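N-acetylglucosaminidase (Paenibacillus barengoltzii, PDB 6INX) probably hydrolyses beta-linked N-acetylglucosamine units in glycans, consistent with endo-beta-N-acetylglucosaminidase activity on N-glycan cores. Local coordinates at residues Gln192-His198 and Ala235-Trp241; Met240-Val244 and Met254-Ser258. One frame throughout, in Å; residues are numbered along the deposited sequence.

How the interactions relate
From the N terminus, the chain first reaches 192-198, in the loop that follows barrel strand 179-183. It then runs through helix 213-222 and strand 230-235 before 235-241 comes back onto that loop; interaction 1 therefore closes a loop of 36 intervening residues and ties the barrel to strand 237-241 of the antiparallel sheet. Interaction 2 begins where interaction 1 ends, sharing M240 and W241, and closes a tighter loop of nine residues before strand 260-264. The two loops follow one another, neither enclosing nor crossing the other. In space they meet: T193 O probably accepts a hydrogen bond from S255 N, and both contacts touch the second subunit.

Interaction 1: Gln192-His198 and Ala235-Trp241; sequences QTLTGHH and AFYSRMW
W241 drives its indole into the curve of 192-198, with CG set beside the backbone N (chi1 -72°). At the root of the side chain, CB lies 3.6 Å from T195 CG2, a methyl that also reaches CG. CD1 passes near T193 O, and next to it NE1 donates to Q192 O at 3.0 Å. That N-H...O angle is 161°; the acceptor lies near the indole plane, although the donor stands above the Q192 carbonyl plane. CE2 and CZ2 pass L194 O. T195 CA sits over the six-membered ring, 3.9 Å from its centroid, in a CH-pi contact. At the far end CZ3 comes within 3.5 Å of G196 O, shared with CH2 and buried without a polar partner. Q192 NE2 reaches forward to L194 O, bracing the curve. A leucine in place of W241 would probably leave Q192 O without this donor and open a gap under T195.

Farther along, H198 NE2 donates to Y237 O at 3.0 Å, while CE1 meets A235 CB at 3.4 Å. R239 CG covers one face of the imidazole. D186 holds ND1 through its backbone N, and R239 NE and Y237 OH through its carboxylate, while R239 NH1 bonds to G259 O. These contacts join the loop after the sixth barrel strand to the first strand of an alpha+beta insertion after the seventh, as in GH18 chitinases of the insertion-domain type.

Interaction 2: Met240-Val244 and Met254-Ser258; sequences MWKDV and MSPGS
S255 lays its CB against V244 CG1 at 3.8 Å and faces the edge of the W241 indole with the same carbon. Its hydroxyl, swung opposite the backbone N (chi1 176°), is directed at the main chain of 240-244 and donates to K242 O. This bond is short, 2.6 Å from OG to O, and lies in the carbonyl plane. The same OG accepts from G257 N at 3.1 Å with an N-H...O angle of 165°, which makes residues 255-257 an ST turn. A water supplies a further bond, donating to S255 OG at 2.8 Å. It also takes the N-H of K242, with 2.9 Å between that N and the water oxygen, and gives its other hydrogen to S258 O, so one molecule links both chain segments.

Outside this polar cluster the P256 ring sits across the turn at K242 and D243: CD is 3.4 Å from D243 O, close to K242 O as well, and D243 CB flanks the same carbon. On the indole side, W241 CD1 approaches G257 O at 3.6 Å near the ring plane. T195 touches V244, carrying the apolar patch on into the 192-198 loop, and M254 and S258 pack on F191 and T193 of the second subunit.

With one bond given and two received, the S255 hydroxyl is well satisfied where it is buried. The two segments are thus fastened mainly through backbone polar groups gathered on one serine and one water, while the amine end of K242 leads off and adds little.

Interaction 1: Gln192-His198 and Ala235-Trp241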
loop_
_atom_site.group_PDB
_atom_site.type_symbol
_atom_site.label_atom_id
_atom_site.label_comp_id
_atom_site.label_asym_id
_atom_site.label_seq_id
_atom_site.Cartn_x
_atom_site.Cartn_y
_atom_site.Cartn_z
ATOM N N GLN A 192 -8.099 0.933 3.740
ATOM C CA GLN A 192 -8.242 1.236 2.322
ATOM C C GLN A 192 -9.704 1.207 1.895
ATOM O O GLN A 192 -10.498 0.391 2.371
ATOM C CB GLN A 192 -7.370 0.314 1.439
ATOM C CG GLN A 192 -7.785 -1.141 1.447
ATOM C CD GLN A 192 -6.856 -1.982 0.601
ATOM O OE1 GLN A 192 -5.707 -2.230 0.982
ATOM N NE2 GLN A 192 -7.339 -2.401 -0.576
ATOM N N THR A 193 -10.032 2.100 0.959
ATOM C CA THR A 193 -11.368 2.170 0.389
ATOM C C THR A 193 -11.466 1.440 -0.942
ATOM O O THR A 193 -12.558 1.370 -1.514
ATOM C CB THR A 193 -11.793 3.626 0.191
ATOM O OG1 THR A 193 -10.820 4.284 -0.623
ATOM C CG2 THR A 193 -11.904 4.356 1.520
ATOM N N LEU A 194 -10.367 0.876 -1.437
ATOM C CA LEU A 194 -10.403 0.059 -2.645
ATOM C C LEU A 194 -10.694 -1.386 -2.259
ATOM O O LEU A 194 -10.055 -1.927 -1.353
ATOM C CB LEU A 194 -9.047 0.113 -3.347
ATOM C CG LEU A 194 -9.098 -0.496 -4.746
ATOM C CD1 LEU A 194 -9.870 0.410 -5.690
ATOM C CD2 LEU A 194 -7.682 -0.721 -5.270
ATOM N N THR A 195 -11.649 -2.011 -2.947
ATOM C CA THR A 195 -11.935 -3.403 -2.650
ATOM C C THR A 195 -10.807 -4.303 -3.147
ATOM O O THR A 195 -10.036 -3.962 -4.057
ATOM C CB THR A 195 -13.248 -3.857 -3.290
ATOM O OG1 THR A 195 -13.130 -3.847 -4.722
ATOM C CG2 THR A 195 -14.403 -2.954 -2.886
ATOM N N GLY A 196 -10.711 -5.465 -2.518
ATOM C CA GLY A 196 -9.763 -6.473 -2.944
ATOM C C GLY A 196 -9.811 -7.645 -1.986
ATOM O O GLY A 196 -10.635 -7.686 -1.077
ATOM N N HIS A 197 -8.905 -8.585 -2.206
ATOM C CA HIS A 197 -8.895 -9.810 -1.417
ATOM C C HIS A 197 -8.117 -9.588 -0.128
ATOM O O HIS A 197 -6.973 -9.133 -0.166
ATOM C CB HIS A 197 -8.198 -10.898 -2.224
ATOM C CG HIS A 197 -8.843 -11.174 -3.546
ATOM N ND1 HIS A 197 -10.162 -11.555 -3.661
ATOM C CD2 HIS A 197 -8.354 -11.114 -4.808
ATOM C CE1 HIS A 197 -10.458 -11.725 -4.939
ATOM N NE2 HIS A 197 -9.377 -11.466 -5.656
ATOM N N HIS A 198 -8.703 -9.969 1.009
ATOM C CA HIS A 198 -8.025 -9.719 2.278
ATOM C C HIS A 198 -7.059 -10.823 2.674
ATOM O O HIS A 198 -6.190 -10.595 3.522
ATOM C CB HIS A 198 -9.037 -9.343 3.383
ATOM C CG HIS A 198 -9.548 -10.494 4.200
ATOM N ND1 HIS A 198 -9.010 -10.835 5.421
ATOM C CD2 HIS A 198 -10.624 -11.301 4.027
ATOM C CE1 HIS A 198 -9.694 -11.838 5.941
ATOM N NE2 HIS A 198 -10.678 -12.142 5.114
ATOM N N ALA A 235 -8.073 -17.169 7.058
ATOM C CA ALA A 235 -9.073 -16.403 7.780
ATOM C C ALA A 235 -10.404 -17.130 7.700
ATOM O O ALA A 235 -10.864 -17.465 6.605
ATOM C CB ALA A 235 -9.215 -15.004 7.182
ATOM N N PHE A 236 -11.027 -17.349 8.855
ATOM C CA PHE A 236 -12.370 -17.918 8.926
ATOM C C PHE A 236 -13.459 -16.844 8.929
ATOM O O PHE A 236 -14.558 -17.069 9.458
ATOM C CB PHE A 236 -12.502 -18.821 10.161
ATOM C CG PHE A 236 -11.725 -20.116 10.094
ATOM C CD1 PHE A 236 -10.818 -20.393 9.084
ATOM C CD2 PHE A 236 -11.902 -21.064 11.097
ATOM C CE1 PHE A 236 -10.120 -21.602 9.061
ATOM C CE2 PHE A 236 -11.210 -22.268 11.074
ATOM C CZ PHE A 236 -10.322 -22.531 10.073
ATOM N N TYR A 237 -13.190 -15.683 8.332
ATOM C CA TYR A 237 -14.117 -14.553 8.349
ATOM C C TYR A 237 -13.789 -13.679 7.146
ATOM O O TYR A 237 -12.749 -13.845 6.498
ATOM C CB TYR A 237 -13.978 -13.733 9.647
ATOM C CG TYR A 237 -12.627 -13.070 9.684
ATOM C CD1 TYR A 237 -11.513 -13.770 10.111
ATOM C CD2 TYR A 237 -12.447 -11.770 9.203
ATOM C CE1 TYR A 237 -10.250 -13.205 10.090
ATOM C CE2 TYR A 237 -11.193 -11.192 9.187
ATOM C CZ TYR A 237 -10.104 -11.918 9.627
ATOM O OH TYR A 237 -8.860 -11.358 9.590
ATOM N N SER A 238 -14.660 -12.709 6.890
ATOM C CA SER A 238 -14.562 -11.868 5.707
ATOM C C SER A 238 -14.200 -10.425 6.038
ATOM O O SER A 238 -14.345 -9.953 7.164
ATOM C CB SER A 238 -15.881 -11.889 4.927
ATOM O OG SER A 238 -16.934 -11.260 5.642
ATOM N N ARG A 239 -13.745 -9.716 5.004
ATOM C CA ARG A 239 -13.683 -8.262 4.993
ATOM C C ARG A 239 -14.677 -7.773 3.950
ATOM O O ARG A 239 -14.916 -8.447 2.947
ATOM C CB ARG A 239 -12.269 -7.777 4.627
ATOM C CG ARG A 239 -11.260 -7.836 5.786
ATOM C CD ARG A 239 -11.455 -6.673 6.738
ATOM N NE ARG A 239 -10.671 -6.837 7.957
ATOM C CZ ARG A 239 -10.559 -5.908 8.897
ATOM N NH1 ARG A 239 -11.160 -4.730 8.762
ATOM N NH2 ARG A 239 -9.837 -6.160 9.979
ATOM N N MET A 240 -15.288 -6.614 4.202
ATOM C CA MET A 240 -16.446 -6.202 3.419
ATOM C C MET A 240 -16.420 -4.706 3.158
ATOM O O MET A 240 -16.125 -3.918 4.057
ATOM C CB MET A 240 -17.730 -6.562 4.178
ATOM C CG MET A 240 -19.013 -6.117 3.499
ATOM S SD MET A 240 -20.482 -6.710 4.385
ATOM C CE MET A 240 -20.364 -5.755 5.888
ATOM N N TRP A 241 -16.717 -4.324 1.916
ATOM C CA TRP A 241 -16.848 -2.926 1.539
ATOM C C TRP A 241 -18.275 -2.660 1.069
ATOM O O TRP A 241 -18.890 -3.503 0.402
ATOM C CB TRP A 241 -15.891 -2.571 0.393
ATOM C CG TRP A 241 -14.431 -2.487 0.749
ATOM C CD1 TRP A 241 -13.705 -1.347 0.941
ATOM C CD2 TRP A 241 -13.520 -3.580 0.914
ATOM N NE1 TRP A 241 -12.390 -1.660 1.216
ATOM C CE2 TRP A 241 -12.249 -3.024 1.200
ATOM C CE3 TRP A 241 -13.653 -4.973 0.852
ATOM C CZ2 TRP A 241 -11.124 -3.816 1.435
ATOM C CZ3 TRP A 241 -12.534 -5.758 1.066
ATOM C CH2 TRP A 241 -11.283 -5.177 1.362
#

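Interaction 2: Met240-Val244 and Met254-Ser258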
loop_
_atom_site.group_PDB
_atom_site.type_symbol
_atom_site.label_atom_id
_atom_site.label_comp_id
_atom_site.label_asym_id
_atom_site.label_seq_id
_atom_site.Cartn_x
_atom_site.Cartn_y
_atom_site.Cartn_z
ATOM N N MET A 240 -15.288 -6.614 4.202
ATOM C CA MET A 240 -16.446 -6.202 3.419
ATOM C C MET A 240 -16.420 -4.706 3.158
ATOM O O MET A 240 -16.125 -3.918 4.057
ATOM C CB MET A 240 -17.730 -6.562 4.178
ATOM C CG MET A 240 -19.013 -6.117 3.499
ATOM S SD MET A 240 -20.482 -6.710 4.385
ATOM C CE MET A 240 -20.364 -5.755 5.888
ATOM N N TRP A 241 -16.717 -4.324 1.916
ATOM C CA TRP A 241 -16.848 -2.926 1.539
ATOM C C TRP A 241 -18.275 -2.660 1.069
ATOM O O TRP A 241 -18.890 -3.503 0.402
ATOM C CB TRP A 241 -15.891 -2.571 0.393
ATOM C CG TRP A 241 -14.431 -2.487 0.749
ATOM C CD1 TRP A 241 -13.705 -1.347 0.941
ATOM C CD2 TRP A 241 -13.520 -3.580 0.914
ATOM N NE1 TRP A 241 -12.390 -1.660 1.216
ATOM C CE2 TRP A 241 -12.249 -3.024 1.200
ATOM C CE3 TRP A 241 -13.653 -4.973 0.852
ATOM C CZ2 TRP A 241 -11.124 -3.816 1.435
ATOM C CZ3 TRP A 241 -12.534 -5.758 1.066
ATOM C CH2 TRP A 241 -11.283 -5.177 1.362
ATOM N N LYS A 242 -18.778 -1.467 1.378
ATOM C CA LYS A 242 -20.158 -1.110 1.095
ATOM C C LYS A 242 -20.255 -0.051 0.004
ATOM O O LYS A 242 -19.346 0.762 -0.184
ATOM C CB LYS A 242 -20.836 -0.584 2.357
ATOM C CG LYS A 242 -20.831 -1.589 3.511
ATOM C CD LYS A 242 -21.435 -0.977 4.765
ATOM C CE LYS A 242 -21.454 -1.995 5.901
ATOM N NZ LYS A 242 -22.006 -1.428 7.167
ATOM N N ASP A 243 -21.382 -0.079 -0.714
ATOM C CA ASP A 243 -21.732 0.967 -1.674
ATOM C C ASP A 243 -20.675 1.114 -2.765
ATOM O O ASP A 243 -20.206 2.212 -3.074
ATOM C CB ASP A 243 -22.025 2.281 -0.955
ATOM C CG ASP A 243 -23.148 2.135 0.052
ATOM O OD1 ASP A 243 -24.215 1.606 -0.334
ATOM O OD2 ASP A 243 -22.949 2.518 1.217
ATOM N N VAL A 244 -20.313 -0.015 -3.362
ATOM C CA VAL A 244 -19.285 -0.003 -4.400
ATOM C C VAL A 244 -19.937 -0.073 -5.775
ATOM O O VAL A 244 -20.986 -0.715 -5.938
ATOM C CB VAL A 244 -18.226 -1.096 -4.192
ATOM C CG1 VAL A 244 -17.811 -1.181 -2.732
ATOM C CG2 VAL A 244 -18.725 -2.406 -4.649
ATOM N N MET A 254 -13.938 1.523 -5.844
ATOM C CA MET A 254 -13.802 2.439 -4.722
ATOM C C MET A 254 -15.110 2.505 -3.943
ATOM O O MET A 254 -16.179 2.745 -4.516
ATOM C CB MET A 254 -13.413 3.840 -5.197
ATOM C CG MET A 254 -12.981 4.762 -4.045
ATOM S SD MET A 254 -12.863 6.493 -4.518
ATOM C CE MET A 254 -11.186 6.546 -5.122
ATOM N N SER A 255 -15.018 2.288 -2.630
ATOM C CA SER A 255 -16.086 2.462 -1.667
ATOM C C SER A 255 -15.942 3.816 -0.982
ATOM O O SER A 255 -14.835 4.355 -0.890
ATOM C CB SER A 255 -15.970 1.373 -0.594
ATOM O OG SER A 255 -16.940 1.552 0.425
ATOM N N PRO A 256 -17.036 4.398 -0.483
ATOM C CA PRO A 256 -16.904 5.589 0.375
ATOM C C PRO A 256 -16.209 5.308 1.696
ATOM O O PRO A 256 -15.697 6.241 2.324
ATOM C CB PRO A 256 -18.360 6.022 0.615
ATOM C CG PRO A 256 -19.155 5.336 -0.438
ATOM C CD PRO A 256 -18.444 4.052 -0.748
ATOM N N GLY A 257 -16.184 4.050 2.141
ATOM C CA GLY A 257 -15.593 3.695 3.413
ATOM C C GLY A 257 -14.589 2.566 3.241
ATOM O O GLY A 257 -14.439 2.003 2.158
ATOM N N SER A 258 -13.946 2.226 4.354
ATOM C CA SER A 258 -12.914 1.199 4.308
ATOM C C SER A 258 -13.537 -0.195 4.399
ATOM O O SER A 258 -14.756 -0.365 4.493
ATOM C CB SER A 258 -11.895 1.428 5.418
ATOM O OG SER A 258 -12.516 1.330 6.680
HETATM O O HOH W 1 -16.940 0.244 2.887
#